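Local coordinates for protein phosphoribosylformylglycinamidine synthase 2 (Thermus thermophilus, PDB 3VIU) that belongs to the AIR synthase-related (PurM-like) family, its single chain holding two N-terminal and two C-terminal domains of that kind, with ADP and magnesium bound, at residues 117-122 against 155-160; 143-148 against 412-417; 406-411 against 718-723; 420-425 against 434-439; 447-452 against 536-541. All blocks are in the same frame, centred on the assembly; numbering follows the deposited sequence.

Contact 1 lies in the sheet of the first AIR synthase-related N-terminal domain, while contacts 4 and 5 belong to the sheet of the second, which has the same 1-2-3-6-4-5 strand order. The two sheets meet directly: contact 1 touches contacts 4 and 5, although the centres of 4 and 5 are about 29 Å apart. Contact 2, about 10 Å from contact 1 between centres, lays the loop before strand 422-424 on helix 132-152, which links the two strands of contact 1. Contact 3 brings C-terminal helix 708-723 against 406-411 and encloses contacts 4 and 5 along the chain. Residues 406-425, leading into the second sheet, thus touch the first domain and the C-terminal helix.

Contact 1: residues 117-122 against 155-160; sequences PIALLD and PTVGGD
L120 and D122 pair in parallel with T156 and G159, joining the two strands of a beta-alpha-beta unit made of strand 116-126, helix 132-152 and strand 156-163. L120 is tied through both ends of its backbone. Its N bonds to P155 O at 2.9 Å, and its O receives V157 N, also at 2.9 Å, with the donor almost straight off the carbonyl (C=O...N angle 164°). D122 does likewise further on: its N uses a lone pair of G158 O at 3.1 Å, and its O accepts D160 N at 2.7 Å. Both glycines adopt backbone angles that a side chain would hardly tolerate, and G159 CA lies 3.0 Å from D122 O.

The side chains fill in around this ladder. A119 CB rests on V157 CG2 at 3.8 Å, and the same methyl touches L121 CD1. On the face shared by L120, T156 and D122, T156 OG1 lies beside L120 CB. Helix 95-112 covers L120 there through V103, I106 and L107. On the far flank, I118 and A119 both face L178 of strand 172-182, a classic beta bulge. Further along, D160 OD2 forms a salt bridge with R125 of strand 116-126. D122 CG sits between its backbone N and carbonyl carbon (chi1 54°), which brings OD1 toward the neighbouring strand, near G158 O, a fellow acceptor it does not bond, and 3.3 Å from T156 CG2.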
# COMPACT_ATOMS: atom_id res chain seq x y z
N PRO A 117 -1.62 -2.83 -15.33
CA PRO A 117 -1.11 -3.36 -14.06
C PRO A 117 0.13 -4.23 -14.25
O PRO A 117 0.08 -5.21 -14.98
CB PRO A 117 -2.29 -4.15 -13.52
CG PRO A 117 -3.46 -3.36 -14.02
CD PRO A 117 -3.07 -3.07 -15.45
N ILE A 118 1.23 -3.89 -13.59
CA ILE A 118 2.45 -4.68 -13.73
C ILE A 118 2.83 -5.33 -12.42
O ILE A 118 3.71 -6.19 -12.39
CB ILE A 118 3.66 -3.82 -14.22
CG1 ILE A 118 3.99 -2.72 -13.20
CG2 ILE A 118 3.35 -3.23 -15.59
CD1 ILE A 118 5.15 -1.81 -13.61
N ALA A 119 2.18 -4.92 -11.34
CA ALA A 119 2.50 -5.51 -10.06
C ALA A 119 1.49 -5.22 -8.94
O ALA A 119 0.81 -4.20 -8.95
CB ALA A 119 3.88 -5.06 -9.63
N LEU A 120 1.43 -6.16 -8.00
CA LEU A 120 0.57 -6.06 -6.82
C LEU A 120 1.43 -6.29 -5.58
O LEU A 120 2.36 -7.09 -5.60
CB LEU A 120 -0.54 -7.11 -6.85
CG LEU A 120 -1.73 -6.83 -7.78
CD1 LEU A 120 -2.55 -8.09 -7.96
CD2 LEU A 120 -2.56 -5.71 -7.21
N LEU A 121 1.14 -5.55 -4.51
CA LEU A 121 1.85 -5.72 -3.25
C LEU A 121 0.77 -5.77 -2.18
O LEU A 121 -0.17 -4.98 -2.20
CB LEU A 121 2.82 -4.56 -2.97
CG LEU A 121 4.05 -4.38 -3.88
CD1 LEU A 121 3.64 -3.65 -5.15
CD2 LEU A 121 5.12 -3.57 -3.14
N ASP A 122 0.89 -6.71 -1.25
CA ASP A 122 -0.10 -6.84 -0.19
C ASP A 122 0.45 -6.41 1.17
O ASP A 122 1.61 -6.67 1.50
CB ASP A 122 -0.60 -8.28 -0.12
CG ASP A 122 0.52 -9.29 0.01
OD1 ASP A 122 1.37 -9.35 -0.91
OD2 ASP A 122 0.56 -10.03 1.02
N PRO A 155 1.28 -10.35 -11.30
CA PRO A 155 1.98 -10.93 -10.16
C PRO A 155 1.97 -10.06 -8.92
O PRO A 155 1.91 -8.83 -9.01
CB PRO A 155 3.40 -11.09 -10.68
CG PRO A 155 3.56 -9.85 -11.50
CD PRO A 155 2.25 -9.79 -12.27
N THR A 156 2.01 -10.72 -7.78
CA THR A 156 2.09 -10.02 -6.51
C THR A 156 3.59 -10.15 -6.25
O THR A 156 4.08 -11.24 -5.96
CB THR A 156 1.26 -10.75 -5.44
OG1 THR A 156 -0.12 -10.55 -5.73
CG2 THR A 156 1.56 -10.20 -4.06
N VAL A 157 4.30 -9.05 -6.41
CA VAL A 157 5.76 -9.04 -6.27
C VAL A 157 6.34 -8.85 -4.87
O VAL A 157 7.56 -8.91 -4.69
CB VAL A 157 6.36 -7.95 -7.16
CG1 VAL A 157 5.99 -8.22 -8.62
CG2 VAL A 157 5.87 -6.58 -6.72
N GLY A 158 5.48 -8.62 -3.89
CA GLY A 158 5.98 -8.43 -2.54
C GLY A 158 4.92 -7.81 -1.67
O GLY A 158 3.74 -7.77 -2.04
N GLY A 159 5.33 -7.32 -0.50
CA GLY A 159 4.38 -6.72 0.41
C GLY A 159 4.90 -6.71 1.82
O GLY A 159 6.11 -6.74 2.04
N ASP A 160 3.99 -6.68 2.79
CA ASP A 160 4.37 -6.62 4.20
C ASP A 160 3.38 -7.39 5.06
O ASP A 160 2.19 -7.09 5.07
CB ASP A 160 4.41 -5.14 4.61
CG ASP A 160 4.83 -4.95 6.04
OD1 ASP A 160 5.85 -5.53 6.46
OD2 ASP A 160 4.15 -4.19 6.75

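Contact 2: residues 143-148 against 412-417; sequences SGIAFY and ERYDHQ
Y414 reaches from its loop to A146 and I145 on helix 132-152, and its ring carries the apolar contact with both residues. From CB the side chain leaves with CG opposite the carbonyl carbon (chi1 -35°), bringing the ring in toward the helix. CD1 and CE1 come first: A146 CB abuts this edge in the plane of the ring, 3.6 Å from CE1. CE1 also meets I145 CG2 at 3.9 Å, the two side chains running at a slant to each other. At the tip, OH lies against the same isoleucine methyl, 3.9 Å from I145 CG2; the contact buries this hydroxyl, and the model gives it no polar partner.

Next to the tyrosine, R413 adds a methylene contact, its CB standing 4.0 Å from A146 CB. The arginine then bends at chi2, and its NH2 forms a salt bridge with D724 near the end of the chain. S143 OG, nearby, is instead bonded to K139 O one turn back in its own helix.

Y414 thus sits in the angle between helix and sheet. V142 and N150 of helix 132-152 extend its packing along the helix, and T156 CB of strand 156-163 meets CD2, on the ring edge opposite CD1, at 3.5 Å.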
# COMPACT_ATOMS: atom_id res chain seq x y z
N SER A 143 -4.99 -17.10 -0.18
CA SER A 143 -5.62 -17.99 -1.15
C SER A 143 -6.38 -17.11 -2.13
O SER A 143 -6.25 -17.27 -3.34
CB SER A 143 -6.63 -18.93 -0.48
OG SER A 143 -6.01 -19.87 0.37
N GLY A 144 -7.17 -16.19 -1.58
CA GLY A 144 -7.96 -15.28 -2.39
C GLY A 144 -7.12 -14.35 -3.26
O GLY A 144 -7.46 -14.09 -4.41
N ILE A 145 -6.03 -13.84 -2.70
CA ILE A 145 -5.14 -12.95 -3.43
C ILE A 145 -4.51 -13.70 -4.60
O ILE A 145 -4.44 -13.18 -5.72
CB ILE A 145 -4.01 -12.39 -2.51
CG1 ILE A 145 -4.60 -11.38 -1.52
CG2 ILE A 145 -2.92 -11.72 -3.35
CD1 ILE A 145 -3.57 -10.70 -0.63
N ALA A 146 -4.06 -14.92 -4.34
CA ALA A 146 -3.44 -15.74 -5.38
C ALA A 146 -4.44 -16.05 -6.48
O ALA A 146 -4.11 -16.04 -7.67
CB ALA A 146 -2.90 -17.04 -4.77
N PHE A 147 -5.68 -16.34 -6.08
CA PHE A 147 -6.73 -16.66 -7.03
C PHE A 147 -6.97 -15.57 -8.06
O PHE A 147 -6.96 -15.83 -9.26
CB PHE A 147 -8.04 -16.95 -6.30
CG PHE A 147 -9.26 -16.85 -7.18
CD1 PHE A 147 -10.20 -15.84 -6.98
CD2 PHE A 147 -9.47 -17.76 -8.21
CE1 PHE A 147 -11.32 -15.73 -7.80
CE2 PHE A 147 -10.59 -17.66 -9.04
CZ PHE A 147 -11.52 -16.64 -8.83
N TYR A 148 -7.18 -14.34 -7.60
CA TYR A 148 -7.45 -13.26 -8.54
C TYR A 148 -6.24 -12.89 -9.37
O TYR A 148 -6.32 -12.83 -10.60
CB TYR A 148 -7.97 -12.04 -7.79
CG TYR A 148 -8.85 -11.18 -8.65
CD1 TYR A 148 -8.31 -10.33 -9.60
CD2 TYR A 148 -10.24 -11.28 -8.57
CE1 TYR A 148 -9.14 -9.59 -10.46
CE2 TYR A 148 -11.07 -10.56 -9.41
CZ TYR A 148 -10.51 -9.72 -10.35
OH TYR A 148 -11.32 -9.02 -11.20
N GLU A 412 5.13 -18.02 -3.09
CA GLU A 412 5.22 -19.23 -3.91
C GLU A 412 3.83 -19.55 -4.47
O GLU A 412 3.69 -20.39 -5.37
CB GLU A 412 5.74 -20.40 -3.08
CG GLU A 412 7.23 -20.67 -3.25
CD GLU A 412 7.77 -21.67 -2.22
OE1 GLU A 412 7.11 -22.70 -1.99
OE2 GLU A 412 8.86 -21.42 -1.66
N ARG A 413 2.81 -18.89 -3.94
CA ARG A 413 1.44 -19.09 -4.39
C ARG A 413 1.20 -18.28 -5.65
O ARG A 413 0.30 -18.58 -6.43
CB ARG A 413 0.44 -18.63 -3.33
CG ARG A 413 0.47 -19.38 -2.01
CD ARG A 413 0.11 -20.84 -2.21
NE ARG A 413 -0.02 -21.53 -0.94
CZ ARG A 413 -0.91 -21.21 -0.01
NH1 ARG A 413 -1.74 -20.20 -0.22
NH2 ARG A 413 -0.97 -21.89 1.12
N TYR A 414 2.02 -17.25 -5.85
CA TYR A 414 1.87 -16.36 -7.00
C TYR A 414 2.86 -16.59 -8.14
O TYR A 414 4.02 -16.92 -7.91
CB TYR A 414 1.98 -14.90 -6.53
CG TYR A 414 1.39 -14.62 -5.15
CD1 TYR A 414 0.10 -15.04 -4.82
CD2 TYR A 414 2.12 -13.91 -4.19
CE1 TYR A 414 -0.46 -14.75 -3.57
CE2 TYR A 414 1.58 -13.62 -2.94
CZ TYR A 414 0.29 -14.04 -2.63
OH TYR A 414 -0.25 -13.73 -1.40
N ASP A 415 2.38 -16.40 -9.37
CA ASP A 415 3.22 -16.55 -10.56
C ASP A 415 3.07 -15.34 -11.48
O ASP A 415 2.46 -14.34 -11.11
CB ASP A 415 2.89 -17.85 -11.32
CG ASP A 415 1.40 -18.09 -11.47
OD1 ASP A 415 0.71 -17.27 -12.11
OD2 ASP A 415 0.90 -19.12 -10.95
N HIS A 416 3.64 -15.43 -12.68
CA HIS A 416 3.58 -14.35 -13.67
C HIS A 416 4.62 -13.26 -13.43
O HIS A 416 4.39 -12.10 -13.75
CB HIS A 416 2.20 -13.70 -13.71
CG HIS A 416 1.12 -14.60 -14.23
ND1 HIS A 416 1.18 -15.18 -15.48
CD2 HIS A 416 -0.05 -14.99 -13.68
CE1 HIS A 416 0.09 -15.90 -15.68
NE2 HIS A 416 -0.67 -15.80 -14.60
N GLN A 417 5.77 -13.62 -12.86
CA GLN A 417 6.81 -12.64 -12.62
C GLN A 417 7.29 -12.05 -13.95
O GLN A 417 7.80 -10.93 -14.00
CB GLN A 417 7.99 -13.26 -11.87
CG GLN A 417 7.66 -13.68 -10.46
CD GLN A 417 6.85 -14.96 -10.40
OE1 GLN A 417 6.30 -15.31 -9.36
NE2 GLN A 417 6.80 -15.69 -11.52

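Contact 3: residues 406-411 against 718-723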
# COMPACT_ATOMS: atom_id res chain seq x y z
N SER A 406 11.07 -16.20 6.79
CA SER A 406 10.83 -16.14 5.36
C SER A 406 9.34 -16.15 4.97
O SER A 406 8.57 -16.94 5.51
CB SER A 406 11.54 -17.31 4.68
OG SER A 406 11.27 -17.34 3.29
N ARG A 407 8.94 -15.26 4.05
CA ARG A 407 7.56 -15.21 3.58
C ARG A 407 7.51 -16.06 2.31
O ARG A 407 6.55 -16.00 1.54
CB ARG A 407 7.11 -13.78 3.20
CG ARG A 407 7.78 -12.61 3.90
CD ARG A 407 7.06 -12.15 5.16
NE ARG A 407 7.58 -12.85 6.32
CZ ARG A 407 7.29 -12.55 7.57
NH1 ARG A 407 6.47 -11.54 7.86
NH2 ARG A 407 7.82 -13.26 8.55
N GLU A 408 8.56 -16.85 2.10
CA GLU A 408 8.70 -17.72 0.94
C GLU A 408 7.46 -18.55 0.60
O GLU A 408 7.05 -18.64 -0.56
CB GLU A 408 9.91 -18.63 1.17
CG GLU A 408 10.66 -19.09 -0.06
CD GLU A 408 12.10 -19.49 0.27
OE1 GLU A 408 12.33 -20.20 1.28
OE2 GLU A 408 13.02 -19.09 -0.49
N ALA A 409 6.85 -19.17 1.61
CA ALA A 409 5.67 -20.00 1.38
C ALA A 409 4.48 -19.18 0.86
O ALA A 409 3.54 -19.73 0.30
CB ALA A 409 5.28 -20.73 2.67
N VAL A 410 4.54 -17.87 1.06
CA VAL A 410 3.46 -16.99 0.60
C VAL A 410 3.57 -16.67 -0.89
O VAL A 410 2.67 -17.01 -1.68
CB VAL A 410 3.45 -15.68 1.42
CG1 VAL A 410 2.54 -14.64 0.76
CG2 VAL A 410 2.98 -15.97 2.84
N TYR A 411 4.66 -16.02 -1.29
CA TYR A 411 4.89 -15.64 -2.68
C TYR A 411 5.01 -16.82 -3.64
O TYR A 411 4.99 -16.64 -4.85
CB TYR A 411 6.11 -14.72 -2.77
CG TYR A 411 5.89 -13.46 -1.98
CD1 TYR A 411 4.90 -12.55 -2.37
CD2 TYR A 411 6.55 -13.23 -0.77
CE1 TYR A 411 4.56 -11.45 -1.57
CE2 TYR A 411 6.22 -12.14 0.04
CZ TYR A 411 5.22 -11.26 -0.37
OH TYR A 411 4.85 -10.21 0.45
N PRO A 718 9.16 -21.38 10.16
CA PRO A 718 8.04 -20.64 10.77
C PRO A 718 6.76 -20.39 9.97
O PRO A 718 5.73 -20.99 10.25
CB PRO A 718 8.69 -19.35 11.23
CG PRO A 718 10.04 -19.82 11.66
CD PRO A 718 10.44 -20.74 10.51
N LEU A 719 6.81 -19.51 8.98
CA LEU A 719 5.62 -19.22 8.20
C LEU A 719 5.17 -20.32 7.26
O LEU A 719 4.00 -20.37 6.88
CB LEU A 719 5.79 -17.93 7.40
CG LEU A 719 5.64 -16.64 8.21
CD1 LEU A 719 5.56 -15.46 7.26
CD2 LEU A 719 4.38 -16.72 9.06
N ARG A 720 6.09 -21.19 6.87
CA ARG A 720 5.73 -22.27 5.96
C ARG A 720 4.76 -23.24 6.62
O ARG A 720 3.80 -23.67 5.99
CB ARG A 720 6.97 -23.02 5.48
CG ARG A 720 6.65 -24.17 4.54
CD ARG A 720 7.89 -24.74 3.88
NE ARG A 720 8.49 -23.83 2.90
CZ ARG A 720 7.87 -23.39 1.81
NH1 ARG A 720 6.63 -23.77 1.52
NH2 ARG A 720 8.51 -22.57 0.98
N GLU A 721 5.00 -23.59 7.88
CA GLU A 721 4.09 -24.50 8.56
C GLU A 721 2.79 -23.79 8.90
O GLU A 721 1.71 -24.34 8.70
CB GLU A 721 4.74 -25.10 9.82
CG GLU A 721 5.89 -24.30 10.38
CD GLU A 721 6.76 -25.12 11.33
OE1 GLU A 721 7.78 -24.59 11.81
OE2 GLU A 721 6.42 -26.29 11.59
N VAL A 722 2.90 -22.56 9.40
CA VAL A 722 1.71 -21.78 9.74
C VAL A 722 0.75 -21.72 8.56
O VAL A 722 -0.45 -21.91 8.71
CB VAL A 722 2.07 -20.34 10.16
CG1 VAL A 722 0.82 -19.49 10.30
CG2 VAL A 722 2.83 -20.37 11.47
N LEU A 723 1.30 -21.45 7.37
CA LEU A 723 0.51 -21.35 6.16
C LEU A 723 0.15 -22.71 5.58
O LEU A 723 -0.99 -22.95 5.19
CB LEU A 723 1.26 -20.54 5.10
CG LEU A 723 0.50 -19.51 4.26
CD1 LEU A 723 1.14 -19.43 2.87
CD2 LEU A 723 -0.97 -19.89 4.14
O HOH W 1 8.96 -19.01 7.27
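S406 O and L719 N are bridged by a water, 2.7 Å from S406 O and 2.8 Å from L719 N. It accepts the amide proton of L719 and probably donates to the serine carbonyl. Helix 708-723 is kinked here, where the N of L719 has no bond to the turn before; the water accepts from it instead. L719 CB also lies directly on S406 O, at 3.5 Å.

Further out on the same leucine, CD1 sits over one face of the R407 guanidinium, 3.4 Å from R407 CZ and displaced toward the rim. The arginine curls back at chi2 and chi3 to offer that face, while its NH2 bonds to A405 O.

The short helix 408-411, with R407 at its N-cap position, meets the long C-terminal helix 708-723 here. A409 points its CB toward that helix, and this methyl presses on a face of the R720 guanidinium, 3.5 Å from NH1, again off centre. R720 starts out extended, with CG trans to the backbone N (chi1 179°), and bends only at chi3; its NH2 then forms a salt bridge with E412. One turn along, L723 CD1 approaches A409 O at 3.5 Å and meets V410 CG2 at 3.9 Å, the valine and leucine side chains standing roughly square to each other. V142 of helix 132-152 packs on L723 as well.

Contact 4: residues 420-425 against 434-439; sequences TRTALL and LWIKGT
A423 and W435 form the tight middle of this contact, an antiparallel hydrogen-bonded pair. W435 N gives a nearly straight bond to A423 O (2.8 Å, 165° at the hydrogen), and A423 N returns one to a lone pair of W435 O at 3.0 Å. R421 O, taking K437 N at 2.8 Å, extends the ladder by one more bond. T422 and L424 stand beside I436 and L434 on the buried face, where L434 CD1 rests 4.0 Å from L424 CB. That face packs on the sheet of the first N-terminal domain, with I118, V157 and L180 among the residues it meets.

The other face is looser and partly open to solvent. K437 runs extended until chi4 and ends with NZ 3.5 Å from A423 CB, while its CA lies over one face of the W435 indole. W435 swings its ring away from strand 422-424, CG lying trans to the backbone N (chi1 167°), and NE1 bonds in the ring plane to T439 O at 3.0 Å. I436 O accepts from both the N and the OG1 of T439, closing a type II turn whose third residue, the exposed G438, has backbone angles suited to glycine. A water joins R421 O to K437 O.

Together the strands make a beta hairpin, with 422-424 the outermost strand at one end of the sheet in the second PurM-like N-terminal domain.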
# COMPACT_ATOMS: atom_id res chain seq x y z
N THR A 420 4.39 -9.21 -20.41
CA THR A 420 4.50 -8.74 -21.79
C THR A 420 5.18 -7.38 -21.96
O THR A 420 5.23 -6.85 -23.07
CB THR A 420 3.11 -8.63 -22.46
OG1 THR A 420 2.35 -7.60 -21.81
CG2 THR A 420 2.37 -9.96 -22.36
N ARG A 421 5.68 -6.81 -20.87
CA ARG A 421 6.34 -5.51 -20.96
C ARG A 421 7.30 -5.34 -19.80
O ARG A 421 8.31 -4.65 -19.90
CB ARG A 421 5.30 -4.37 -20.93
CG ARG A 421 3.93 -4.75 -21.47
CD ARG A 421 3.14 -3.55 -21.98
NE ARG A 421 3.75 -2.97 -23.17
CZ ARG A 421 3.09 -2.29 -24.11
NH1 ARG A 421 1.77 -2.12 -24.00
NH2 ARG A 421 3.73 -1.80 -25.16
N THR A 422 6.98 -6.00 -18.69
CA THR A 422 7.79 -5.91 -17.49
C THR A 422 8.13 -7.28 -16.94
O THR A 422 7.44 -8.26 -17.21
CB THR A 422 7.05 -5.12 -16.40
OG1 THR A 422 5.82 -5.79 -16.06
CG2 THR A 422 6.72 -3.72 -16.89
N ALA A 423 9.21 -7.35 -16.16
CA ALA A 423 9.64 -8.60 -15.55
C ALA A 423 10.24 -8.32 -14.18
O ALA A 423 10.96 -7.35 -14.00
CB ALA A 423 10.65 -9.30 -16.43
N LEU A 424 9.91 -9.18 -13.23
CA LEU A 424 10.43 -9.05 -11.88
C LEU A 424 11.83 -9.66 -11.84
O LEU A 424 12.04 -10.78 -12.29
CB LEU A 424 9.52 -9.77 -10.89
CG LEU A 424 10.03 -9.93 -9.46
CD1 LEU A 424 10.16 -8.57 -8.80
CD2 LEU A 424 9.08 -10.81 -8.66
N LEU A 425 12.79 -8.90 -11.33
CA LEU A 425 14.16 -9.41 -11.23
C LEU A 425 14.20 -10.37 -10.04
O LEU A 425 13.96 -9.98 -8.90
CB LEU A 425 15.12 -8.23 -11.06
CG LEU A 425 14.95 -7.13 -12.12
CD1 LEU A 425 15.97 -6.02 -11.89
CD2 LEU A 425 15.11 -7.71 -13.53
N LEU A 434 10.81 -4.00 -11.02
CA LEU A 434 10.20 -4.43 -12.27
C LEU A 434 10.93 -3.79 -13.46
O LEU A 434 10.94 -2.57 -13.61
CB LEU A 434 8.72 -4.03 -12.33
CG LEU A 434 7.69 -4.68 -11.40
CD1 LEU A 434 7.77 -6.19 -11.52
CD2 LEU A 434 7.93 -4.25 -9.96
N TRP A 435 11.53 -4.63 -14.29
CA TRP A 435 12.26 -4.16 -15.46
C TRP A 435 11.33 -3.91 -16.64
O TRP A 435 10.49 -4.75 -16.97
CB TRP A 435 13.34 -5.17 -15.85
CG TRP A 435 13.96 -4.98 -17.21
CD1 TRP A 435 14.37 -3.80 -17.77
CD2 TRP A 435 14.33 -6.00 -18.14
NE1 TRP A 435 14.97 -4.03 -18.98
CE2 TRP A 435 14.96 -5.37 -19.23
CE3 TRP A 435 14.19 -7.40 -18.15
CZ2 TRP A 435 15.45 -6.09 -20.33
CZ3 TRP A 435 14.68 -8.11 -19.24
CH2 TRP A 435 15.30 -7.45 -20.32
N ILE A 436 11.46 -2.75 -17.27
CA ILE A 436 10.65 -2.43 -18.42
C ILE A 436 11.44 -2.88 -19.64
O ILE A 436 12.40 -2.22 -20.05
CB ILE A 436 10.39 -0.93 -18.52
CG1 ILE A 436 9.61 -0.46 -17.30
CG2 ILE A 436 9.61 -0.62 -19.79
CD1 ILE A 436 9.45 1.03 -17.22
N LYS A 437 11.03 -4.01 -20.21
CA LYS A 437 11.69 -4.59 -21.37
C LYS A 437 11.81 -3.60 -22.52
O LYS A 437 10.91 -2.80 -22.76
CB LYS A 437 10.93 -5.83 -21.85
CG LYS A 437 10.89 -6.97 -20.85
CD LYS A 437 10.14 -8.15 -21.44
CE LYS A 437 9.89 -9.23 -20.41
NZ LYS A 437 11.17 -9.76 -19.86
N GLY A 438 12.93 -3.67 -23.23
CA GLY A 438 13.16 -2.78 -24.34
C GLY A 438 13.82 -1.48 -23.90
O GLY A 438 14.21 -0.67 -24.74
N THR A 439 13.94 -1.29 -22.59
CA THR A 439 14.57 -0.09 -22.05
C THR A 439 15.57 -0.47 -20.97
O THR A 439 15.75 -1.64 -20.64
CB THR A 439 13.55 0.86 -21.38
OG1 THR A 439 13.27 0.41 -20.05
CG2 THR A 439 12.26 0.90 -22.19
O HOH W 2 7.95 -2.98 -22.13

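Contact 5: residues 447-452 against 536-541; sequences VDQNPR and PPTAMV
D448 and V541 face each other as an antiparallel hydrogen-bonded pair, D448 N giving to V541 O at 2.9 Å and V541 N to D448 O at 3.0 Å, the second bond the straighter (162° at the hydrogen). The pairing stops there, and beyond it 447-452 turns into helix 451-456 by way of N450 at the N-cap position.

V447 CG2, trans to its backbone N, lies 4.1 Å from CB of M540, a selenomethionine; V447 CA makes a close CH...O approach to V541 O. Q449 lies between the chains where they part. Its CB presses on A539 O at 3.1 Å. Chi1 near 90° sets CG between the backbone N and carbonyl carbon, 3.6 Å from T538 CG2 and beside M540 CG; the bend at chi2 then lays CD along the same threonine methyl. The Q449 and T538 side chains stand about square to one another. T538 OG1 is held from its own segment, donating to P536 O at 2.8 Å from well above the carbonyl plane, and is also bonded to Y167 OH. At the far end P451 and P536 meet through their CB atoms, 4.2 Å apart, with Y167 touching both prolines.

S123 and R125 of strand 116-126 cover M540, while helix 458-475 lies over D448 and V541. D448 OD1 bonds to N472 ND2, and N472 belongs to the magnesium site. With its side chain about 6 Å from the metal, D448 is consistent with a second-shell residue, its carboxylate likely orienting the N472 amide from a strand held by the pair with V541.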
# COMPACT_ATOMS: atom_id res chain seq x y z
N VAL A 447 6.29 -1.42 0.37
CA VAL A 447 5.27 -0.91 1.28
C VAL A 447 5.73 -1.28 2.69
O VAL A 447 6.15 -2.42 2.92
CB VAL A 447 3.89 -1.54 0.99
CG1 VAL A 447 3.99 -3.05 0.94
CG2 VAL A 447 2.90 -1.13 2.05
N ASP A 448 5.68 -0.34 3.62
CA ASP A 448 6.12 -0.61 5.00
C ASP A 448 5.31 0.09 6.08
O ASP A 448 4.59 1.05 5.83
CB ASP A 448 7.57 -0.17 5.23
CG ASP A 448 8.59 -1.02 4.52
OD1 ASP A 448 9.20 -0.50 3.56
OD2 ASP A 448 8.81 -2.19 4.94
N GLN A 449 5.49 -0.42 7.30
CA GLN A 449 4.93 0.12 8.53
C GLN A 449 5.20 -0.90 9.63
O GLN A 449 5.10 -2.11 9.42
CB GLN A 449 3.44 0.48 8.44
CG GLN A 449 2.44 -0.59 8.78
CD GLN A 449 2.28 -0.83 10.28
OE1 GLN A 449 2.06 0.09 11.07
NE2 GLN A 449 2.35 -2.10 10.66
N ASN A 450 5.59 -0.37 10.79
CA ASN A 450 5.91 -1.16 11.96
C ASN A 450 4.85 -0.87 13.03
O ASN A 450 4.81 0.21 13.60
CB ASN A 450 7.32 -0.75 12.43
CG ASN A 450 7.78 -1.54 13.65
OD1 ASN A 450 8.96 -1.91 13.73
ND2 ASN A 450 6.88 -1.77 14.60
N PRO A 451 3.99 -1.85 13.32
CA PRO A 451 2.93 -1.68 14.32
C PRO A 451 3.38 -1.41 15.75
O PRO A 451 2.68 -0.71 16.49
CB PRO A 451 2.11 -2.97 14.19
CG PRO A 451 3.12 -3.96 13.76
CD PRO A 451 3.93 -3.20 12.73
N ARG A 452 4.52 -1.96 16.15
CA ARG A 452 5.03 -1.75 17.50
C ARG A 452 5.39 -0.28 17.70
O ARG A 452 4.97 0.34 18.68
CB ARG A 452 6.24 -2.65 17.76
CG ARG A 452 5.92 -4.13 17.60
CD ARG A 452 7.07 -5.02 18.04
NE ARG A 452 6.73 -6.45 17.96
CZ ARG A 452 5.74 -7.03 18.64
NH1 ARG A 452 4.97 -6.31 19.45
NH2 ARG A 452 5.53 -8.33 18.52
N PRO A 536 -3.43 -1.05 16.20
CA PRO A 536 -2.30 -0.13 16.27
C PRO A 536 -2.46 0.81 15.09
O PRO A 536 -2.87 0.38 14.02
CB PRO A 536 -1.10 -1.05 16.09
CG PRO A 536 -1.56 -2.32 16.73
CD PRO A 536 -2.98 -2.45 16.20
N PRO A 537 -2.17 2.11 15.27
CA PRO A 537 -2.31 3.02 14.13
C PRO A 537 -1.48 2.44 12.99
O PRO A 537 -0.33 2.07 13.19
CB PRO A 537 -1.74 4.33 14.66
CG PRO A 537 -2.11 4.27 16.11
CD PRO A 537 -1.77 2.84 16.48
N THR A 538 -2.07 2.33 11.80
CA THR A 538 -1.35 1.73 10.70
C THR A 538 -1.33 2.52 9.40
O THR A 538 -2.32 2.58 8.67
CB THR A 538 -1.90 0.32 10.41
OG1 THR A 538 -1.79 -0.49 11.59
CG2 THR A 538 -1.12 -0.35 9.30
N ALA A 539 -0.19 3.12 9.11
CA ALA A 539 -0.03 3.87 7.87
C ALA A 539 0.87 3.01 6.98
O ALA A 539 2.09 2.99 7.14
CB ALA A 539 0.63 5.22 8.14
N MSE A 540 0.25 2.28 6.06
CA MSE A 540 1.00 1.44 5.14
C MSE A 540 1.45 2.32 3.98
O MSE A 540 0.67 2.70 3.13
CB MSE A 540 0.13 0.28 4.68
CG MSE A 540 -0.17 -0.67 5.82
SE MSE A 540 -1.74 -1.76 5.56
CE MSE A 540 -1.24 -3.26 6.69
N VAL A 541 2.74 2.64 4.00
CA VAL A 541 3.35 3.50 3.00
C VAL A 541 3.96 2.75 1.83
O VAL A 541 4.84 1.91 2.01
CB VAL A 541 4.45 4.36 3.65
CG1 VAL A 541 5.10 5.27 2.61
CG2 VAL A 541 3.85 5.18 4.79